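Local coordinates for FAD linked oxidase-like protein (Myceliophthora thermophila, PDB 5L6G), which oxidises the C1 hydroxyl of xylooligosaccharides and related sugars to lactones with a bicovalently bound FAD, passing the electrons to oxygen and giving hydrogen peroxide, at residues A[152-156]-A[320-326]; A[231-235]-A[285-290]. One frame throughout, in Å; residues are numbered along the deposited sequence.

Contact 1 of 2, residues A[152-156]-A[320-326]; sequences HGTCP and FRHYAYS. With FAD (flavin-adenine dinucleotide), chain D; XYP (beta-D-xylopyranose), chain H.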
ATOM      1  N   HIS A 152       9.386  -2.167   2.657  1.00 13.84           N
ATOM      2  CA  HIS A 152       8.318  -1.300   2.197  1.00 13.68           C
ATOM      3  C   HIS A 152       8.186  -1.321   0.680  1.00 13.82           C
ATOM      4  O   HIS A 152       8.969  -1.954  -0.019  1.00 14.10           O
ATOM      5  CB  HIS A 152       8.505   0.129   2.712  1.00 13.86           C
ATOM      6  CG  HIS A 152       9.855   0.718   2.425  1.00 14.29           C
ATOM      7  ND1 HIS A 152      10.252   1.093   1.159  1.00 14.32           N
ATOM      8  CD2 HIS A 152      10.879   1.042   3.253  1.00 14.75           C
ATOM      9  CE1 HIS A 152      11.479   1.586   1.213  1.00 15.05           C
ATOM     10  NE2 HIS A 152      11.879   1.575   2.476  1.00 15.16           N
ATOM     11  N   GLY A 153       7.185  -0.599   0.187  1.00 13.61           N
ATOM     12  CA  GLY A 153       6.865  -0.561  -1.202  1.00 14.07           C
ATOM     13  C   GLY A 153       7.903   0.169  -2.022  1.00 15.03           C
ATOM     14  O   GLY A 153       8.837   0.758  -1.502  1.00 15.53           O
ATOM     15  N   THR A 154       7.721   0.097  -3.330  1.00 15.91           N
ATOM     16  CA  THR A 154       8.526   0.819  -4.274  1.00 17.15           C
ATOM     17  C   THR A 154       7.791   2.142  -4.379  1.00 17.97           C
ATOM     18  O   THR A 154       6.598   2.216  -4.093  1.00 19.36           O
ATOM     19  CB  THR A 154       8.489   0.141  -5.659  1.00 16.90           C
ATOM     20  OG1 THR A 154       7.201   0.348  -6.251  1.00 16.46           O
ATOM     21  CG2 THR A 154       8.737  -1.381  -5.560  1.00 16.97           C
ATOM     22  N   CYS A 155       8.442   3.187  -4.828  1.00 19.01           N
ATOM     23  CA  CYS A 155       7.720   4.446  -4.987  1.00 19.01           C
ATOM     24  C   CYS A 155       8.176   5.367  -3.865  1.00 17.65           C
ATOM     25  O   CYS A 155       7.602   5.351  -2.778  1.00 17.26           O
ATOM     26  CB  CYS A 155       6.179   4.289  -4.923  1.00 19.74           C
ATOM     27  SG  CYS A 155       5.307   3.561  -6.348  1.00 21.67           S
ATOM     28  N   PRO A 156       9.185   6.195  -4.146  1.00 17.08           N
ATOM     29  CA  PRO A 156       9.789   7.086  -3.144  1.00 16.70           C
ATOM     30  C   PRO A 156       8.817   8.089  -2.546  1.00 15.46           C
ATOM     31  O   PRO A 156       9.013   8.521  -1.409  1.00 14.84           O
ATOM     32  CB  PRO A 156      10.858   7.841  -3.923  1.00 17.61           C
ATOM     33  CG  PRO A 156      11.041   7.103  -5.205  1.00 18.18           C
ATOM     34  CD  PRO A 156       9.792   6.344  -5.478  1.00 17.42           C
ATOM     35  N   PHE A 320      16.898   0.063  -4.648  1.00 19.77           N
ATOM     36  CA  PHE A 320      15.664   0.785  -4.443  1.00 19.53           C
ATOM     37  C   PHE A 320      15.396   1.721  -5.612  1.00 19.77           C
ATOM     38  O   PHE A 320      14.282   1.754  -6.116  1.00 19.25           O
ATOM     39  CB  PHE A 320      15.648   1.551  -3.109  1.00 19.65           C
ATOM     40  CG  PHE A 320      14.355   2.276  -2.866  1.00 18.87           C
ATOM     41  CD1 PHE A 320      13.204   1.571  -2.543  1.00 18.80           C
ATOM     42  CD2 PHE A 320      14.268   3.651  -3.011  1.00 19.10           C
ATOM     43  CE1 PHE A 320      11.993   2.227  -2.343  1.00 17.70           C
ATOM     44  CE2 PHE A 320      13.052   4.312  -2.803  1.00 18.96           C
ATOM     45  CZ  PHE A 320      11.919   3.592  -2.479  1.00 18.17           C
ATOM     46  N   ARG A 321      16.412   2.453  -6.064  1.00 20.96           N
ATOM     47  CA  ARG A 321      16.231   3.367  -7.195  1.00 21.48           C
ATOM     48  C   ARG A 321      15.812   2.627  -8.458  1.00 20.67           C
ATOM     49  O   ARG A 321      15.018   3.133  -9.243  1.00 19.61           O
ATOM     50  CB  ARG A 321      17.496   4.159  -7.507  1.00 23.72           C
ATOM     51  CG  ARG A 321      17.959   5.085  -6.407  1.00 25.48           C
ATOM     52  CD  ARG A 321      18.925   6.143  -6.929  1.00 27.85           C
ATOM     53  NE  ARG A 321      20.215   5.585  -7.318  1.00 29.52           N
ATOM     54  CZ  ARG A 321      21.202   5.257  -6.476  1.00 31.61           C
ATOM     55  NH1 ARG A 321      21.075   5.423  -5.162  1.00 32.25           N
ATOM     56  NH2 ARG A 321      22.339   4.753  -6.952  1.00 33.08           N
ATOM     57  N   HIS A 322      16.360   1.434  -8.651  1.00 20.06           N
ATOM     58  CA  HIS A 322      16.061   0.647  -9.846  1.00 19.80           C
ATOM     59  C   HIS A 322      14.554   0.474 -10.088  1.00 19.07           C
ATOM     60  O   HIS A 322      14.095   0.568 -11.221  1.00 18.86           O
ATOM     61  CB  HIS A 322      16.689  -0.740  -9.749  1.00 19.60           C
ATOM     62  CG  HIS A 322      16.455  -1.570 -10.969  1.00 19.54           C
ATOM     63  ND1 HIS A 322      17.234  -1.461 -12.100  1.00 20.21           N
ATOM     64  CD2 HIS A 322      15.500  -2.484 -11.256  1.00 18.87           C
ATOM     65  CE1 HIS A 322      16.774  -2.281 -13.029  1.00 19.93           C
ATOM     66  NE2 HIS A 322      15.724  -2.916 -12.540  1.00 19.11           N
ATOM     67  N   TYR A 323      13.806   0.167  -9.033  1.00 18.74           N
ATOM     68  CA  TYR A 323      12.353  -0.045  -9.150  1.00 18.84           C
ATOM     69  C   TYR A 323      11.519   1.162  -8.718  1.00 20.08           C
ATOM     70  O   TYR A 323      10.286   1.066  -8.608  1.00 19.52           O
ATOM     71  CB  TYR A 323      11.931  -1.284  -8.353  1.00 18.16           C
ATOM     72  CG  TYR A 323      12.314  -2.581  -9.030  1.00 18.05           C
ATOM     73  CD1 TYR A 323      11.790  -2.907 -10.281  1.00 17.70           C
ATOM     74  CD2 TYR A 323      13.190  -3.484  -8.421  1.00 17.81           C
ATOM     75  CE1 TYR A 323      12.133  -4.093 -10.912  1.00 17.83           C
ATOM     76  CE2 TYR A 323      13.530  -4.674  -9.047  1.00 17.77           C
ATOM     77  CZ  TYR A 323      13.002  -4.970 -10.290  1.00 17.70           C
ATOM     78  OH  TYR A 323      13.310  -6.133 -10.946  1.00 17.91           O
ATOM     79  N   ALA A 324      12.188   2.283  -8.473  1.00 22.51           N
ATOM     80  CA  ALA A 324      11.541   3.490  -7.982  1.00 24.97           C
ATOM     81  C   ALA A 324      10.801   4.208  -9.109  1.00 28.81           C
ATOM     82  O   ALA A 324       9.719   4.753  -8.883  1.00 31.32           O
ATOM     83  CB  ALA A 324      12.565   4.418  -7.366  1.00 24.76           C
ATOM     84  N   TYR A 325      11.395   4.224 -10.300  1.00 33.79           N
ATOM     85  CA  TYR A 325      10.782   4.847 -11.489  1.00 39.88           C
ATOM     86  C   TYR A 325      10.456   6.318 -11.215  1.00 42.33           C
ATOM     87  O   TYR A 325       9.347   6.802 -11.465  1.00 44.77           O
ATOM     88  CB  TYR A 325       9.524   4.080 -11.948  1.00 40.81           C
ATOM     89  CG  TYR A 325       9.758   2.616 -12.275  1.00 42.09           C
ATOM     90  CD1 TYR A 325      10.819   2.218 -13.089  1.00 44.50           C
ATOM     91  CD2 TYR A 325       8.903   1.632 -11.791  1.00 43.41           C
ATOM     92  CE1 TYR A 325      11.026   0.881 -13.393  1.00 45.76           C
ATOM     93  CE2 TYR A 325       9.106   0.292 -12.087  1.00 44.06           C
ATOM     94  CZ  TYR A 325      10.162  -0.077 -12.886  1.00 44.85           C
ATOM     95  OH  TYR A 325      10.348  -1.405 -13.186  1.00 45.71           O
ATOM     96  N   SER A 326      11.457   7.009 -10.694  1.00 45.30           N
ATOM     97  CA  SER A 326      11.317   8.370 -10.219  1.00 45.62           C
ATOM     98  C   SER A 326      12.723   8.933 -10.214  1.00 46.19           C
ATOM     99  O   SER A 326      13.677   8.219  -9.882  1.00 45.89           O
ATOM    100  CB  SER A 326      10.701   8.367  -8.809  1.00 45.55           C
ATOM    101  OG  SER A 326      10.867   9.604  -8.119  1.00 45.62           O
TER
HETATM  102  PA  FAD D 501      -2.608   9.001   1.862  1.00  9.98           P
HETATM  103  O1A FAD D 501      -1.976  10.198   2.532  1.00  9.87           O
HETATM  104  O2A FAD D 501      -3.511   9.281   0.702  1.00  8.78           O
HETATM  105  O5B FAD D 501      -3.267   8.063   2.939  1.00 10.20           O
HETATM  106  C5B FAD D 501      -3.916   6.828   2.625  1.00  9.94           C
HETATM  107  C4B FAD D 501      -4.867   6.452   3.740  1.00  9.91           C
HETATM  108  O4B FAD D 501      -4.134   6.310   4.959  1.00  9.88           O
HETATM  109  C3B FAD D 501      -5.921   7.517   3.998  1.00  9.73           C
HETATM  110  O3B FAD D 501      -7.101   6.900   4.467  1.00 10.14           O
HETATM  111  C2B FAD D 501      -5.320   8.338   5.108  1.00 10.08           C
HETATM  112  O2B FAD D 501      -6.276   9.083   5.852  1.00  9.78           O
HETATM  113  C1B FAD D 501      -4.608   7.271   5.909  1.00  9.71           C
HETATM  114  N9A FAD D 501      -3.487   7.848   6.654  1.00  9.44           N
HETATM  115  C8A FAD D 501      -2.455   8.547   6.189  1.00  9.69           C
HETATM  116  N7A FAD D 501      -1.637   8.926   7.200  1.00  9.57           N
HETATM  117  C5A FAD D 501      -2.183   8.430   8.310  1.00  9.58           C
HETATM  118  C6A FAD D 501      -1.848   8.486   9.731  1.00  9.84           C
HETATM  119  N6A FAD D 501      -0.719   9.140  10.068  1.00 10.53           N
HETATM  120  N1A FAD D 501      -2.691   7.886  10.596  1.00  9.97           N
HETATM  121  C2A FAD D 501      -3.794   7.232  10.221  1.00  9.65           C
HETATM  122  N3A FAD D 501      -4.166   7.141   8.909  1.00 10.02           N
HETATM  123  C4A FAD D 501      -3.392   7.723   7.953  1.00  9.59           C
HETATM  124  N1  FAD D 501       1.583   0.041  -2.228  1.00 12.22           N
HETATM  125  C2  FAD D 501       2.255  -1.127  -1.975  1.00 12.68           C
HETATM  126  O2  FAD D 501       1.786  -1.930  -1.122  1.00 12.95           O
HETATM  127  N3  FAD D 501       3.425  -1.405  -2.602  1.00 12.61           N
HETATM  128  C4  FAD D 501       3.996  -0.559  -3.493  1.00 13.12           C
HETATM  129  O4  FAD D 501       5.084  -0.804  -4.086  1.00 13.36           O
HETATM  130  C4X FAD D 501       3.327   0.717  -3.822  1.00 13.12           C
HETATM  131  N5  FAD D 501       3.825   1.627  -4.709  1.00 13.90           N
HETATM  132  C5X FAD D 501       3.202   2.833  -4.985  1.00 14.20           C
HETATM  133  C6  FAD D 501       3.737   3.772  -5.876  1.00 14.73           C
HETATM  134  C7  FAD D 501       3.050   4.970  -6.130  1.00 14.05           C
HETATM  135  C7M FAD D 501       3.651   5.945  -7.112  1.00 14.98           C
HETATM  136  C8  FAD D 501       1.763   5.292  -5.419  1.00 12.58           C
HETATM  137  C8M FAD D 501       1.036   6.617  -5.620  1.00 12.15           C
HETATM  138  C9  FAD D 501       1.260   4.349  -4.530  1.00 12.50           C
HETATM  139  C9A FAD D 501       1.914   3.126  -4.295  1.00 12.43           C
HETATM  140  N10 FAD D 501       1.398   2.147  -3.404  1.00 12.32           N
HETATM  141  C10 FAD D 501       2.052   0.944  -3.128  1.00 12.53           C
HETATM  142  C1' FAD D 501       0.141   2.342  -2.690  1.00 11.38           C
HETATM  143  C2' FAD D 501       0.339   2.956  -1.341  1.00 10.51           C
HETATM  144  O2' FAD D 501       0.794   1.920  -0.466  1.00 10.41           O
HETATM  145  C3' FAD D 501      -1.034   3.417  -0.882  1.00 10.29           C
HETATM  146  O3' FAD D 501      -1.606   4.341  -1.815  1.00  9.90           O
HETATM  147  C4' FAD D 501      -0.886   4.083   0.488  1.00 10.07           C
HETATM  148  O4' FAD D 501      -2.095   3.882   1.233  1.00 10.84           O
HETATM  149  C5' FAD D 501      -0.564   5.545   0.306  1.00 10.24           C
HETATM  150  O5' FAD D 501      -0.067   6.082   1.534  1.00 10.12           O
HETATM  151  P   FAD D 501       0.004   7.654   1.658  1.00  9.81           P
HETATM  152  O1P FAD D 501       0.348   8.064   3.055  1.00  9.44           O
HETATM  153  O2P FAD D 501       0.847   8.212   0.557  1.00  9.63           O
HETATM  154  O3P FAD D 501      -1.478   8.064   1.209  1.00  9.76           O
HETATM  155  O1  XYP H 509       2.763  -1.992  -6.719  1.00 35.63           O
HETATM  156  C1  XYP H 509       3.235  -0.720  -7.156  1.00 32.88           C
HETATM  157  C2  XYP H 509       4.417  -0.924  -8.103  1.00 32.75           C
HETATM  158  C3  XYP H 509       4.832   0.388  -8.757  1.00 33.05           C
HETATM  159  C4  XYP H 509       3.623   1.061  -9.400  1.00 32.92           C
HETATM  160  C5  XYP H 509       2.475   1.203  -8.392  1.00 32.40           C
HETATM  161  O2  XYP H 509       5.503  -1.450  -7.341  1.00 27.57           O
HETATM  162  O3  XYP H 509       5.907   0.175  -9.687  1.00 34.47           O
HETATM  163  O4  XYP H 509       3.973   2.381  -9.835  1.00 31.47           O
HETATM  164  O5  XYP H 509       2.157  -0.043  -7.781  1.00 34.32           O
HETATM  165  O   HOH W   1       7.917   2.294  -8.064  1.00 22.85           O
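Cys155 and Ala324 bring the two backbones nearest, CA to CA 4.9 Å, where the flavin-linked loop 152-156 runs past the turn that ends helix 316-322. Tyr323 is the first residue to leave helical backbone angles, and its carbonyl meets the loop, Tyr323 O lying 3.6 Å from Thr154 CB. No hydrogen bond joins the segments directly; a water does it instead, donating to Tyr323 O at 2.7 Å, more weakly to Ala324 O, and pairing with Thr154 OG1. That hydroxyl also hydrogen-bonds O2 of the bound xylose at 2.7 Å, in keeping with the known role of Thr154 in substrate binding, while Thr154 N donates to flavin O4. Cys155 turns away from the helix end and carries its SG to flavin C6, a 1.7 Å covalent bond that is half of the His-Cys linkage. On the helix side, Phe320 (chi1 -178°, CG trans to N) extends its ring toward His152: Phe320 CE1 meets the imidazole edge at His152 CE1, 3.6 Å away, with the ring planes at 82°. His152 ND1 donates nearly straight (171°) to Gly153 O at 3.0 Å, in the imidazole plane, fixing the ring's rotation. Pro156 CG packs against Ala324 CB and Ser326 CB, each 3.8 Å away. Further out, His152 lies on Leu135 and Ala139 of helix 135-146, whereas Tyr323 rests on strands 234-240 and 280-286 and bonds through OH to Gly284 O, so the helix end bridges the FAD-binding part and the large antiparallel sheet.

Contact 2 of 2, residues A[231-235]-A[285-290]; sequences PPNVT and LYHGNA. With NAG (2-acetamido-2-deoxy-beta-D-glucopyranose), chain E; NAG (2-acetamido-2-deoxy-beta-D-glucopyranose), chain G.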
ATOM      1  N   PRO A 231      21.108  -5.517   3.190  1.00 22.83           N
ATOM      2  CA  PRO A 231      22.109  -6.372   2.561  1.00 24.38           C
ATOM      3  C   PRO A 231      23.077  -5.537   1.729  1.00 25.63           C
ATOM      4  O   PRO A 231      22.659  -4.554   1.118  1.00 25.53           O
ATOM      5  CB  PRO A 231      21.276  -7.273   1.648  1.00 23.54           C
ATOM      6  CG  PRO A 231      20.058  -6.460   1.340  1.00 22.57           C
ATOM      7  CD  PRO A 231      19.770  -5.735   2.620  1.00 22.37           C
ATOM      8  N   PRO A 232      24.357  -5.925   1.701  1.00 27.43           N
ATOM      9  CA  PRO A 232      25.315  -5.130   0.958  1.00 28.70           C
ATOM     10  C   PRO A 232      25.025  -5.111  -0.543  1.00 29.03           C
ATOM     11  O   PRO A 232      25.352  -4.126  -1.199  1.00 29.97           O
ATOM     12  CB  PRO A 232      26.663  -5.806   1.264  1.00 29.87           C
ATOM     13  CG  PRO A 232      26.319  -7.178   1.721  1.00 29.70           C
ATOM     14  CD  PRO A 232      24.985  -7.064   2.387  1.00 28.51           C
ATOM     15  N   ASN A 233      24.409  -6.169  -1.070  1.00 28.85           N
ATOM     16  CA  ASN A 233      24.143  -6.286  -2.502  1.00 29.12           C
ATOM     17  C   ASN A 233      22.787  -6.903  -2.792  1.00 25.77           C
ATOM     18  O   ASN A 233      22.372  -7.833  -2.120  1.00 25.25           O
ATOM     19  CB  ASN A 233      25.244  -7.099  -3.181  1.00 32.69           C
ATOM     20  CG  ASN A 233      26.589  -6.428  -3.060  1.00 37.89           C
ATOM     21  OD1 ASN A 233      27.509  -6.961  -2.437  1.00 39.42           O
ATOM     22  ND2 ASN A 233      26.699  -5.217  -3.649  1.00 43.64           N
ATOM     23  N   VAL A 234      22.097  -6.338  -3.776  1.00 23.25           N
ATOM     24  CA  VAL A 234      20.843  -6.889  -4.279  1.00 21.17           C
ATOM     25  C   VAL A 234      20.921  -6.920  -5.809  1.00 20.45           C
ATOM     26  O   VAL A 234      21.593  -6.088  -6.428  1.00 20.93           O
ATOM     27  CB  VAL A 234      19.622  -6.089  -3.819  1.00 20.04           C
ATOM     28  CG1 VAL A 234      19.526  -6.110  -2.294  1.00 19.98           C
ATOM     29  CG2 VAL A 234      19.661  -4.654  -4.343  1.00 19.88           C
ATOM     30  N   THR A 235      20.258  -7.890  -6.414  1.00 19.15           N
ATOM     31  CA  THR A 235      20.387  -8.115  -7.835  1.00 18.68           C
ATOM     32  C   THR A 235      19.006  -8.064  -8.464  1.00 17.59           C
ATOM     33  O   THR A 235      18.149  -8.880  -8.153  1.00 16.79           O
ATOM     34  CB  THR A 235      21.053  -9.460  -8.082  1.00 19.18           C
ATOM     35  OG1 THR A 235      22.331  -9.472  -7.417  1.00 19.87           O
ATOM     36  CG2 THR A 235      21.240  -9.703  -9.589  1.00 19.48           C
ATOM     37  N   LEU A 285      13.933  -8.874  -7.379  1.00 13.70           N
ATOM     38  CA  LEU A 285      15.077  -8.358  -6.659  1.00 14.34           C
ATOM     39  C   LEU A 285      15.538  -9.486  -5.738  1.00 14.72           C
ATOM     40  O   LEU A 285      14.806  -9.925  -4.845  1.00 14.30           O
ATOM     41  CB  LEU A 285      14.725  -7.106  -5.860  1.00 14.22           C
ATOM     42  CG  LEU A 285      15.931  -6.354  -5.293  1.00 14.85           C
ATOM     43  CD1 LEU A 285      16.714  -5.709  -6.426  1.00 15.43           C
ATOM     44  CD2 LEU A 285      15.557  -5.326  -4.250  1.00 14.76           C
ATOM     45  N   TYR A 286      16.744  -9.970  -5.983  1.00 15.42           N
ATOM     46  CA  TYR A 286      17.295 -11.047  -5.206  1.00 16.07           C
ATOM     47  C   TYR A 286      18.249 -10.451  -4.191  1.00 16.64           C
ATOM     48  O   TYR A 286      19.148  -9.686  -4.551  1.00 17.13           O
ATOM     49  CB  TYR A 286      18.024 -12.005  -6.135  1.00 16.70           C
ATOM     50  CG  TYR A 286      18.560 -13.215  -5.439  1.00 17.32           C
ATOM     51  CD1 TYR A 286      17.722 -14.276  -5.108  1.00 17.01           C
ATOM     52  CD2 TYR A 286      19.906 -13.297  -5.102  1.00 18.24           C
ATOM     53  CE1 TYR A 286      18.204 -15.385  -4.452  1.00 17.75           C
ATOM     54  CE2 TYR A 286      20.411 -14.410  -4.447  1.00 18.97           C
ATOM     55  CZ  TYR A 286      19.552 -15.449  -4.130  1.00 18.62           C
ATOM     56  OH  TYR A 286      20.042 -16.541  -3.498  1.00 19.71           O
ATOM     57  N   HIS A 287      18.050 -10.782  -2.919  1.00 16.85           N
ATOM     58  CA  HIS A 287      18.911 -10.264  -1.862  1.00 17.67           C
ATOM     59  C   HIS A 287      20.192 -11.089  -1.759  1.00 18.91           C
ATOM     60  O   HIS A 287      20.344 -11.940  -0.886  1.00 18.98           O
ATOM     61  CB  HIS A 287      18.169 -10.228  -0.539  1.00 17.32           C
ATOM     62  CG  HIS A 287      17.061  -9.228  -0.512  1.00 16.66           C
ATOM     63  ND1 HIS A 287      16.830  -8.425   0.575  1.00 16.75           N
ATOM     64  CD2 HIS A 287      16.146  -8.871  -1.445  1.00 16.17           C
ATOM     65  CE1 HIS A 287      15.804  -7.635   0.328  1.00 16.13           C
ATOM     66  NE2 HIS A 287      15.365  -7.889  -0.890  1.00 15.89           N
ATOM     67  N   GLY A 288      21.091 -10.808  -2.682  1.00 20.00           N
ATOM     68  CA  GLY A 288      22.340 -11.531  -2.843  1.00 21.68           C
ATOM     69  C   GLY A 288      22.940 -11.102  -4.174  1.00 22.75           C
ATOM     70  O   GLY A 288      22.374 -10.266  -4.876  1.00 21.55           O
ATOM     71  N   ASN A 289      24.088 -11.670  -4.519  1.00 25.16           N
ATOM     72  CA  ASN A 289      24.806 -11.259  -5.719  1.00 26.87           C
ATOM     73  C   ASN A 289      24.300 -12.029  -6.933  1.00 26.17           C
ATOM     74  O   ASN A 289      23.407 -12.872  -6.806  1.00 25.76           O
ATOM     75  CB  ASN A 289      26.319 -11.421  -5.520  1.00 29.99           C
ATOM     76  CG  ASN A 289      26.713 -12.830  -5.138  1.00 33.14           C
ATOM     77  OD1 ASN A 289      26.097 -13.793  -5.578  1.00 31.85           O
ATOM     78  ND2 ASN A 289      27.767 -12.958  -4.312  1.00 38.41           N
ATOM     79  N   ALA A 290      24.857 -11.740  -8.108  1.00 26.03           N
ATOM     80  CA  ALA A 290      24.309 -12.263  -9.357  1.00 25.19           C
ATOM     81  C   ALA A 290      24.506 -13.762  -9.492  1.00 25.27           C
ATOM     82  O   ALA A 290      23.630 -14.454 -10.000  1.00 24.36           O
ATOM     83  CB  ALA A 290      24.908 -11.539 -10.555  1.00 25.89           C
TER
HETATM   84  C1  NAG E 506      27.860  -4.333  -3.654  1.00 42.05           C
HETATM   85  C2  NAG E 506      28.174  -3.598  -4.961  1.00 49.29           C
HETATM   86  C3  NAG E 506      29.212  -2.482  -4.774  1.00 51.67           C
HETATM   87  C4  NAG E 506      28.805  -1.564  -3.623  1.00 51.08           C
HETATM   88  C5  NAG E 506      28.597  -2.422  -2.380  1.00 48.61           C
HETATM   89  C6  NAG E 506      28.148  -1.594  -1.177  1.00 49.01           C
HETATM   90  C7  NAG E 506      28.046  -4.630  -7.189  1.00 53.70           C
HETATM   91  C8  NAG E 506      28.626  -5.651  -8.127  1.00 54.44           C
HETATM   92  N2  NAG E 506      28.614  -4.541  -5.981  1.00 51.42           N
HETATM   93  O3  NAG E 506      29.342  -1.730  -5.964  1.00 52.38           O
HETATM   94  O4  NAG E 506      29.775  -0.565  -3.378  1.00 55.03           O
HETATM   95  O5  NAG E 506      27.586  -3.364  -2.657  1.00 45.21           O
HETATM   96  O6  NAG E 506      27.639  -2.456  -0.177  1.00 45.77           O
HETATM   97  O7  NAG E 506      27.097  -3.934  -7.556  1.00 55.07           O
HETATM   98  C1  NAG G 508      28.245 -14.252  -3.866  1.00 33.10           C
HETATM   99  C2  NAG G 508      29.767 -14.168  -3.678  1.00 39.66           C
HETATM  100  C3  NAG G 508      30.341 -15.399  -2.985  1.00 42.18           C
HETATM  101  C4  NAG G 508      29.533 -15.757  -1.750  1.00 43.52           C
HETATM  102  C5  NAG G 508      28.041 -15.814  -2.069  1.00 42.61           C
HETATM  103  C6  NAG G 508      27.210 -16.032  -0.810  1.00 43.71           C
HETATM  104  C7  NAG G 508      31.028 -12.766  -5.240  1.00 42.10           C
HETATM  105  C8  NAG G 508      31.656 -12.615  -6.597  1.00 41.71           C
HETATM  106  N2  NAG G 508      30.416 -13.918  -4.958  1.00 38.95           N
HETATM  107  O3  NAG G 508      31.651 -15.120  -2.553  1.00 45.91           O
HETATM  108  O4  NAG G 508      29.991 -17.002  -1.269  1.00 46.78           O
HETATM  109  O5  NAG G 508      27.632 -14.594  -2.644  1.00 35.95           O
HETATM  110  O6  NAG G 508      25.954 -16.574  -1.161  1.00 47.24           O
HETATM  111  O7  NAG G 508      31.111 -11.833  -4.437  1.00 46.62           O
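Thr235 and Tyr286 form an antiparallel hydrogen-bonded pair between strands 234-240 and 280-286, neighbours in the large antiparallel sheet. Thr235 N donates to Tyr286 O at 2.8 Å, and Tyr286 N returns a bond of 2.8 Å to Thr235 O, almost straight at 175°. Tyr286 O also takes a CA-H contact from Val234 CA, 3.3 Å away, and a weak bond from Gly288 N across the inverse gamma turn centred on His287. Past that turn the chain is tied back by a side chain: Thr235 holds OG1 beside its own N and anti to its carbonyl carbon (chi1 -57°), and OG1 donates to a lone pair of Gly288 O in the carbonyl plane, 2.7 Å away. A valine here would probably leave Gly288 O without this donor and the turn less firmly tied to the strand. Val234 splits its branches, CG2 against Leu285 CD1 at 3.8 Å and CG1 over one face of the His287 ring. Pro231 CG reaches His287 ND1 at 3.9 Å, while NE2 of that ring is bonded to Phe171 O. Asn289, the N-cap of helix 290-304, uses OD1 to bind Ala292 N. Asn233 and Asn289 each carry a covalent N-acetylglucosamine on ND2, so backbone pairing and one hydroxyl bond hold together two neighbouring turns, each carrying a glycan.

How the contacts relate
The centres of contacts 1 and 2 lie about 15 Å apart, on the same side of the chain's centre, and they meet where Tyr323 CE2 packs on Leu285 CB at 4.2 Å. Along the chain, 152-156 comes first, then both segments of contact 2, then 320-326, so the strand pairing is completed within the span that contact 1 closes. Helix 316-322 follows directly on strand 308-314, the sheet's edge strand beside 234-240, and Phe171 links the two regions further, touching Thr154, Tyr323 and Leu285. In space the path thus runs from the buried flavin and sugar, through a helix end, to the glycosylated rim of the sheet.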